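Local atomic coordinates of uncharacterized egV family protein COG1307 (Ruminococcus gnavus, PDB entry 3JR7), a protein that is of unknown function but belongs to the DegV family and probably binds lipids such as fatty acids. Residues L104-S109 against V133-S138; Y100-S105 against V141-I146. All coordinates share one frame; numbering follows the deposited sequence.

Contact 1 of 2, residues L104-S109 against V133-S138; sequences LSAELS and VFNSRS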
ATOM      1  N   LEU A 104      -5.144   3.738   1.130  1.00 19.62           N
ATOM      2  CA  LEU A 104      -5.205   3.361  -0.277  1.00 19.20           C
ATOM      3  C   LEU A 104      -5.554   4.547  -1.177  1.00 19.45           C
ATOM      4  O   LEU A 104      -6.317   5.427  -0.789  1.00 19.85           O
ATOM      5  CB  LEU A 104      -6.302   2.296  -0.460  1.00 18.44           C
ATOM      6  CG  LEU A 104      -5.976   0.838  -0.164  1.00 18.67           C
ATOM      7  CD1 LEU A 104      -7.281   0.103   0.236  1.00 18.31           C
ATOM      8  CD2 LEU A 104      -5.282   0.201  -1.348  1.00 17.76           C
ATOM      9  N   SER A 105      -5.044   4.518  -2.398  1.00 19.59           N
ATOM     10  CA  SER A 105      -5.472   5.422  -3.443  1.00 20.05           C
ATOM     11  C   SER A 105      -6.968   5.629  -3.480  1.00 20.93           C
ATOM     12  O   SER A 105      -7.791   4.653  -3.540  1.00 19.80           O
ATOM     13  CB  SER A 105      -5.052   4.904  -4.820  1.00 20.03           C
ATOM     14  OG  SER A 105      -5.603   5.753  -5.836  1.00 20.55           O
ATOM     15  N   ALA A 106      -7.346   6.907  -3.512  1.00 21.51           N
ATOM     16  CA  ALA A 106      -8.767   7.265  -3.611  1.00 22.36           C
ATOM     17  C   ALA A 106      -9.356   6.750  -4.905  1.00 23.38           C
ATOM     18  O   ALA A 106     -10.559   6.587  -5.008  1.00 25.62           O
ATOM     19  CB  ALA A 106      -8.974   8.781  -3.479  1.00 22.61           C
ATOM     20  N   GLU A 107      -8.553   6.473  -5.909  1.00 24.55           N
ATOM     21  CA  GLU A 107      -9.113   5.955  -7.156  1.00 25.73           C
ATOM     22  C   GLU A 107      -9.307   4.448  -7.164  1.00 25.70           C
ATOM     23  O   GLU A 107      -9.849   3.905  -8.146  1.00 25.86           O
ATOM     24  CB  GLU A 107      -8.196   6.280  -8.304  1.00 27.82           C
ATOM     25  CG  GLU A 107      -7.937   7.696  -8.469  1.00 32.23           C
ATOM     26  CD  GLU A 107      -9.108   8.386  -9.056  1.00 39.28           C
ATOM     27  OE1 GLU A 107      -9.692   7.872 -10.048  1.00 42.19           O
ATOM     28  OE2 GLU A 107      -9.449   9.425  -8.492  1.00 45.95           O
ATOM     29  N   LEU A 108      -8.828   3.759  -6.128  1.00 24.05           N
ATOM     30  CA  LEU A 108      -8.968   2.297  -6.059  1.00 23.28           C
ATOM     31  C   LEU A 108      -9.904   1.812  -4.951  1.00 23.05           C
ATOM     32  O   LEU A 108     -10.236   0.642  -4.897  1.00 22.96           O
ATOM     33  CB  LEU A 108      -7.585   1.674  -5.880  1.00 22.66           C
ATOM     34  CG  LEU A 108      -6.534   2.004  -6.955  1.00 22.29           C
ATOM     35  CD1 LEU A 108      -5.139   1.495  -6.545  1.00 21.88           C
ATOM     36  CD2 LEU A 108      -6.966   1.450  -8.325  1.00 23.06           C
ATOM     37  N   SER A 109     -10.323   2.699  -4.050  1.00 21.95           N
ATOM     38  CA  SER A 109     -10.980   2.274  -2.808  1.00 21.47           C
ATOM     39  C   SER A 109     -11.721   3.468  -2.198  1.00 21.92           C
ATOM     40  O   SER A 109     -11.271   4.582  -2.323  1.00 22.13           O
ATOM     41  CB  SER A 109      -9.926   1.811  -1.798  1.00 20.89           C
ATOM     42  OG  SER A 109     -10.481   1.534  -0.518  1.00 20.96           O
ATOM     43  N   VAL A 133      -5.705  13.431   6.517  1.00 19.71           N
ATOM     44  CA  VAL A 133      -5.812  12.192   5.763  1.00 18.83           C
ATOM     45  C   VAL A 133      -4.935  12.297   4.461  1.00 19.68           C
ATOM     46  O   VAL A 133      -5.180  13.180   3.617  1.00 20.96           O
ATOM     47  CB  VAL A 133      -7.262  11.889   5.383  1.00 18.30           C
ATOM     48  CG1 VAL A 133      -7.329  10.571   4.625  1.00 16.83           C
ATOM     49  CG2 VAL A 133      -8.151  11.817   6.645  1.00 19.05           C
ATOM     50  N   PHE A 134      -3.935  11.422   4.325  1.00 18.58           N
ATOM     51  CA  PHE A 134      -3.082  11.364   3.131  1.00 19.40           C
ATOM     52  C   PHE A 134      -3.669  10.300   2.168  1.00 19.31           C
ATOM     53  O   PHE A 134      -3.817   9.131   2.508  1.00 19.23           O
ATOM     54  CB  PHE A 134      -1.638  10.987   3.470  1.00 19.69           C
ATOM     55  CG  PHE A 134      -0.921  11.947   4.354  1.00 20.37           C
ATOM     56  CD1 PHE A 134      -0.379  13.116   3.839  1.00 22.16           C
ATOM     57  CD2 PHE A 134      -0.738  11.661   5.695  1.00 21.14           C
ATOM     58  CE1 PHE A 134       0.285  14.023   4.672  1.00 21.13           C
ATOM     59  CE2 PHE A 134      -0.079  12.531   6.526  1.00 22.72           C
ATOM     60  CZ  PHE A 134       0.436  13.716   6.029  1.00 22.61           C
ATOM     61  N   ASN A 135      -4.081  10.724   0.992  1.00 20.04           N
ATOM     62  CA  ASN A 135      -4.416   9.808  -0.076  1.00 19.18           C
ATOM     63  C   ASN A 135      -3.066   9.350  -0.607  1.00 19.34           C
ATOM     64  O   ASN A 135      -2.377  10.124  -1.233  1.00 20.26           O
ATOM     65  CB  ASN A 135      -5.177  10.586  -1.160  1.00 19.75           C
ATOM     66  CG  ASN A 135      -5.343   9.827  -2.452  1.00 19.46           C
ATOM     67  OD1 ASN A 135      -5.046   8.636  -2.531  1.00 20.20           O
ATOM     68  ND2 ASN A 135      -5.848  10.518  -3.481  1.00 18.49           N
ATOM     69  N   SER A 136      -2.700   8.092  -0.418  1.00 18.80           N
ATOM     70  CA  SER A 136      -1.400   7.609  -0.871  1.00 17.99           C
ATOM     71  C   SER A 136      -1.220   7.633  -2.376  1.00 18.35           C
ATOM     72  O   SER A 136      -0.132   7.642  -2.775  1.00 17.93           O
ATOM     73  CB  SER A 136      -1.126   6.167  -0.428  1.00 18.49           C
ATOM     74  OG  SER A 136      -1.979   5.245  -1.067  1.00 17.27           O
ATOM     75  N   ARG A 137      -2.290   7.622  -3.175  1.00 18.62           N
ATOM     76  CA  ARG A 137      -2.238   7.375  -4.616  1.00 19.19           C
ATOM     77  C   ARG A 137      -1.506   6.062  -4.957  1.00 19.63           C
ATOM     78  O   ARG A 137      -0.859   5.945  -6.001  1.00 20.14           O
ATOM     79  CB  ARG A 137      -1.650   8.590  -5.334  1.00 21.31           C
ATOM     80  CG  ARG A 137      -2.594   9.871  -5.183  1.00 24.04           C
ATOM     81  CD  ARG A 137      -1.840  11.212  -5.227  1.00 30.75           C
ATOM     82  NE  ARG A 137      -2.752  12.312  -4.902  1.00 34.77           N
ATOM     83  CZ  ARG A 137      -2.975  12.867  -3.678  1.00 38.46           C
ATOM     84  NH1 ARG A 137      -2.311  12.523  -2.550  1.00 33.28           N
ATOM     85  NH2 ARG A 137      -3.891  13.861  -3.581  1.00 42.75           N
ATOM     86  N   SER A 138      -1.612   5.090  -4.052  1.00 18.98           N
ATOM     87  CA  SER A 138      -0.843   3.884  -4.080  1.00 18.98           C
ATOM     88  C   SER A 138      -1.577   2.802  -3.276  1.00 19.37           C
ATOM     89  O   SER A 138      -2.789   2.891  -3.088  1.00 18.96           O
ATOM     90  CB  SER A 138       0.601   4.156  -3.563  1.00 20.29           C
ATOM     91  OG  SER A 138       1.486   2.992  -3.647  1.00 19.98           O
TER
HETATM   92  O   HOH W   1      -6.295   9.071  -5.934  1.00 39.90           O

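Contact 2 of 2, residues Y100-S105 against V141-I146; sequences YVVTLS and VGETLI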
ATOM      1  N   TYR A 100      -2.385  11.435  11.867  1.00 19.00           N
ATOM      2  CA  TYR A 100      -2.033  11.332  10.442  1.00 19.30           C
ATOM      3  C   TYR A 100      -2.649  10.050   9.950  1.00 18.45           C
ATOM      4  O   TYR A 100      -2.454   9.021  10.557  1.00 19.80           O
ATOM      5  CB  TYR A 100      -0.510  11.264  10.270  1.00 19.29           C
ATOM      6  CG  TYR A 100       0.240  12.431  10.839  1.00 18.94           C
ATOM      7  CD1 TYR A 100       0.283  13.648  10.160  1.00 19.86           C
ATOM      8  CD2 TYR A 100       0.938  12.318  12.036  1.00 18.82           C
ATOM      9  CE1 TYR A 100       0.951  14.733  10.685  1.00 19.65           C
ATOM     10  CE2 TYR A 100       1.658  13.408  12.566  1.00 21.05           C
ATOM     11  CZ  TYR A 100       1.646  14.614  11.876  1.00 21.11           C
ATOM     12  OH  TYR A 100       2.331  15.685  12.353  1.00 21.87           O
ATOM     13  N   VAL A 101      -3.398  10.090   8.866  1.00 18.86           N
ATOM     14  CA  VAL A 101      -4.080   8.903   8.346  1.00 18.56           C
ATOM     15  C   VAL A 101      -3.532   8.615   6.947  1.00 19.18           C
ATOM     16  O   VAL A 101      -3.407   9.541   6.116  1.00 21.40           O
ATOM     17  CB  VAL A 101      -5.609   9.117   8.311  1.00 19.24           C
ATOM     18  CG1 VAL A 101      -6.372   7.773   8.061  1.00 20.21           C
ATOM     19  CG2 VAL A 101      -6.101   9.781   9.604  1.00 18.01           C
ATOM     20  N   VAL A 102      -3.184   7.367   6.675  1.00 17.86           N
ATOM     21  CA  VAL A 102      -2.643   6.982   5.365  1.00 17.76           C
ATOM     22  C   VAL A 102      -3.518   5.911   4.769  1.00 18.02           C
ATOM     23  O   VAL A 102      -3.762   4.904   5.426  1.00 19.68           O
ATOM     24  CB  VAL A 102      -1.232   6.429   5.489  1.00 17.71           C
ATOM     25  CG1 VAL A 102      -0.687   6.050   4.038  1.00 18.24           C
ATOM     26  CG2 VAL A 102      -0.324   7.460   6.184  1.00 17.26           C
ATOM     27  N   THR A 103      -4.046   6.154   3.577  1.00 18.04           N
ATOM     28  CA  THR A 103      -4.993   5.266   2.939  1.00 18.93           C
ATOM     29  C   THR A 103      -4.562   4.846   1.566  1.00 19.36           C
ATOM     30  O   THR A 103      -3.729   5.490   0.920  1.00 21.30           O
ATOM     31  CB  THR A 103      -6.426   5.889   2.791  1.00 18.74           C
ATOM     32  OG1 THR A 103      -6.443   6.888   1.765  1.00 20.57           O
ATOM     33  CG2 THR A 103      -6.929   6.474   4.126  1.00 18.70           C
ATOM     34  N   LEU A 104      -5.144   3.738   1.130  1.00 19.62           N
ATOM     35  CA  LEU A 104      -5.205   3.361  -0.277  1.00 19.20           C
ATOM     36  C   LEU A 104      -5.554   4.547  -1.177  1.00 19.45           C
ATOM     37  O   LEU A 104      -6.317   5.427  -0.789  1.00 19.85           O
ATOM     38  CB  LEU A 104      -6.302   2.296  -0.460  1.00 18.44           C
ATOM     39  CG  LEU A 104      -5.976   0.838  -0.164  1.00 18.67           C
ATOM     40  CD1 LEU A 104      -7.281   0.103   0.236  1.00 18.31           C
ATOM     41  CD2 LEU A 104      -5.282   0.201  -1.348  1.00 17.76           C
ATOM     42  N   SER A 105      -5.044   4.518  -2.398  1.00 19.59           N
ATOM     43  CA  SER A 105      -5.472   5.422  -3.443  1.00 20.05           C
ATOM     44  C   SER A 105      -6.968   5.629  -3.480  1.00 20.93           C
ATOM     45  O   SER A 105      -7.791   4.653  -3.540  1.00 19.80           O
ATOM     46  CB  SER A 105      -5.052   4.904  -4.820  1.00 20.03           C
ATOM     47  OG  SER A 105      -5.603   5.753  -5.836  1.00 20.55           O
ATOM     48  N   VAL A 141       2.880  -1.337   0.238  1.00 18.53           N
ATOM     49  CA  VAL A 141       4.083  -0.709   0.766  1.00 19.21           C
ATOM     50  C   VAL A 141       4.244   0.774   0.385  1.00 19.77           C
ATOM     51  O   VAL A 141       5.029   1.507   1.015  1.00 19.94           O
ATOM     52  CB  VAL A 141       5.410  -1.499   0.457  1.00 19.46           C
ATOM     53  CG1 VAL A 141       5.527  -2.744   1.371  1.00 18.46           C
ATOM     54  CG2 VAL A 141       5.534  -1.828  -1.023  1.00 19.73           C
ATOM     55  N   GLY A 142       3.489   1.234  -0.605  1.00 19.74           N
ATOM     56  CA  GLY A 142       3.374   2.698  -0.832  1.00 20.66           C
ATOM     57  C   GLY A 142       2.854   3.381   0.450  1.00 19.91           C
ATOM     58  O   GLY A 142       3.376   4.399   0.884  1.00 19.00           O
ATOM     59  N   GLU A 143       1.836   2.783   1.077  1.00 20.61           N
ATOM     60  CA  GLU A 143       1.283   3.328   2.343  1.00 18.74           C
ATOM     61  C   GLU A 143       2.306   3.224   3.474  1.00 19.11           C
ATOM     62  O   GLU A 143       2.474   4.147   4.296  1.00 19.06           O
ATOM     63  CB  GLU A 143       0.015   2.580   2.710  1.00 18.50           C
ATOM     64  CG  GLU A 143      -1.124   2.758   1.688  1.00 20.59           C
ATOM     65  CD  GLU A 143      -2.337   1.903   2.003  1.00 20.44           C
ATOM     66  OE1 GLU A 143      -2.872   2.013   3.116  1.00 21.56           O
ATOM     67  OE2 GLU A 143      -2.745   1.112   1.129  1.00 20.72           O
ATOM     68  N   THR A 144       2.992   2.081   3.520  1.00 19.50           N
ATOM     69  CA  THR A 144       3.993   1.802   4.520  1.00 19.80           C
ATOM     70  C   THR A 144       5.045   2.893   4.483  1.00 19.86           C
ATOM     71  O   THR A 144       5.395   3.494   5.521  1.00 19.77           O
ATOM     72  CB  THR A 144       4.691   0.451   4.243  1.00 19.62           C
ATOM     73  OG1 THR A 144       3.709  -0.582   4.058  1.00 19.17           O
ATOM     74  CG2 THR A 144       5.628   0.106   5.354  1.00 20.90           C
ATOM     75  N   LEU A 145       5.525   3.171   3.284  1.00 19.19           N
ATOM     76  CA  LEU A 145       6.596   4.160   3.129  1.00 19.76           C
ATOM     77  C   LEU A 145       6.145   5.577   3.531  1.00 20.13           C
ATOM     78  O   LEU A 145       6.900   6.316   4.151  1.00 21.03           O
ATOM     79  CB  LEU A 145       7.152   4.161   1.706  1.00 19.36           C
ATOM     80  CG  LEU A 145       8.139   3.054   1.370  1.00 20.01           C
ATOM     81  CD1 LEU A 145       8.417   3.042  -0.140  1.00 20.53           C
ATOM     82  CD2 LEU A 145       9.412   3.173   2.178  1.00 19.28           C
ATOM     83  N   ILE A 146       4.909   5.916   3.218  1.00 20.84           N
ATOM     84  CA  ILE A 146       4.310   7.196   3.647  1.00 20.44           C
ATOM     85  C   ILE A 146       4.243   7.295   5.201  1.00 19.76           C
ATOM     86  O   ILE A 146       4.675   8.292   5.760  1.00 18.99           O
ATOM     87  CB  ILE A 146       2.913   7.399   3.006  1.00 20.20           C
ATOM     88  CG1 ILE A 146       3.048   7.538   1.465  1.00 20.38           C
ATOM     89  CG2 ILE A 146       2.205   8.644   3.560  1.00 20.19           C
ATOM     90  CD1 ILE A 146       1.734   7.341   0.728  1.00 15.74           C
TER

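Contact 1 of 2, residues L104-S109 against V133-S138
Ser105 and Ala106 hand their backbone N-H groups, one after the other, to the chain that leaves strand 130-135. The first goes to the carbonyl of Ser138, with Ser105 N 2.9 Å from Ser138 O and a nearly straight bond (168° at the hydrogen). The second goes to a side chain: Ala106 N lies 3.0 Å from Asn135 OD1 and stands above the amide plane. From the opposite face of that plane comes Arg137 N, also 3.0 Å from Asn135 OD1, so one oxygen holds two peptide N-H groups from two segments. The bond from Arg137 N makes an Asx turn across Asn135-Arg137, and CG of Asn135, anti to its backbone N (chi1 168°), carries the amide over to Ala106. There the CB of Ala106 packs 3.6 Å from Asn135 ND2, which donates to a water at 2.9 Å. Across the contact, Ser105 forms an ST turn of its own: its OG accepts from Glu107 N, bonds to Gly215 O and has a weak link to the same water. Ser136 OG stands beside the Leu104-Ser105 peptide, but its main partner is Thr103 O; the bond it receives from Ser138 N is weak. Ser138 OG is satisfied by Thr176 OG1, while Leu108 only grazes Ser138 O, and its backbone O accepts from Arg191 NE.

Contact 2 of 2, residues Y100-S105 against V141-I146
Strand 100-103 and helix 141-146 run nearly antiparallel, their N-to-C directions 161° apart and their axes 8.3 Å from each other at closest approach. The nearest CA atoms belong to Val102 and Glu143, 6.2 Å apart, and both residues direct their CB atoms at the opposing segment. Val102 straddles the helix surface with its two methyls. CG1, anti to the backbone N (chi1 -179°), lies against the first turn, 3.8 Å from Glu143 CB and 3.7 Å from Glu143 O; CG2 meets the CG2 methyl of Ile146 at 3.8 Å, the two branched side chains crossing at a slant. Glu143 takes a different course. Its chain is extended beyond CG and runs past the Thr103 carbonyl to the Thr103-Leu104 peptide. Glu143 OE1 comes to 3.5 Å from Leu104 N at an angle too poor for a hydrogen bond, and that N-H goes instead to Asp27 OD2. The other oxygen, Glu143 OE2, rests 3.5 Å from Leu104 CG. Glu143 OE1 also lies close to Asp27 OD1, which would probably favour a proton on one of the two acids. The CB of Thr103 points away from the helix; its side chain touches Tyr112 and Ala115 of helix 111-126, and its OG1 donates to Leu104 O. Helix 111-126 joins the parallel neighbours 98-103 and 130-135 in a beta-alpha-beta crossover, and helix 141-155 packs on the other face, with Val167 and Ile171 of helix 160-173 behind Ile146; strand 22-27 flanks the other side of strand 98-103.

In the fold
Both contacts start from the same piece of chain, sharing Leu104 and Ser105, and their centres are about 8 Å apart. Strands 98-103 and 130-135 are parallel neighbours, joined by probable hydrogen bonds from Phe134 N to Val101 O (2.6 Å) and from Ser136 N to Thr103 O (3.1 Å). Ser136, in contact 1, also packs its CB 3.3 Å from Ile146 CD1 of contact 2. Beyond the strand ends lies the pocket holding a bound polyether, probably from the crystallisation liquor. Leu108, Ser109, Arg137 and Ser138 belong to it, Ser109 OG bonds to the ligand, and the side chains of Leu104 and Leu108 each lie about 4 Å from the polyether; the pocket may be where a lipid binds.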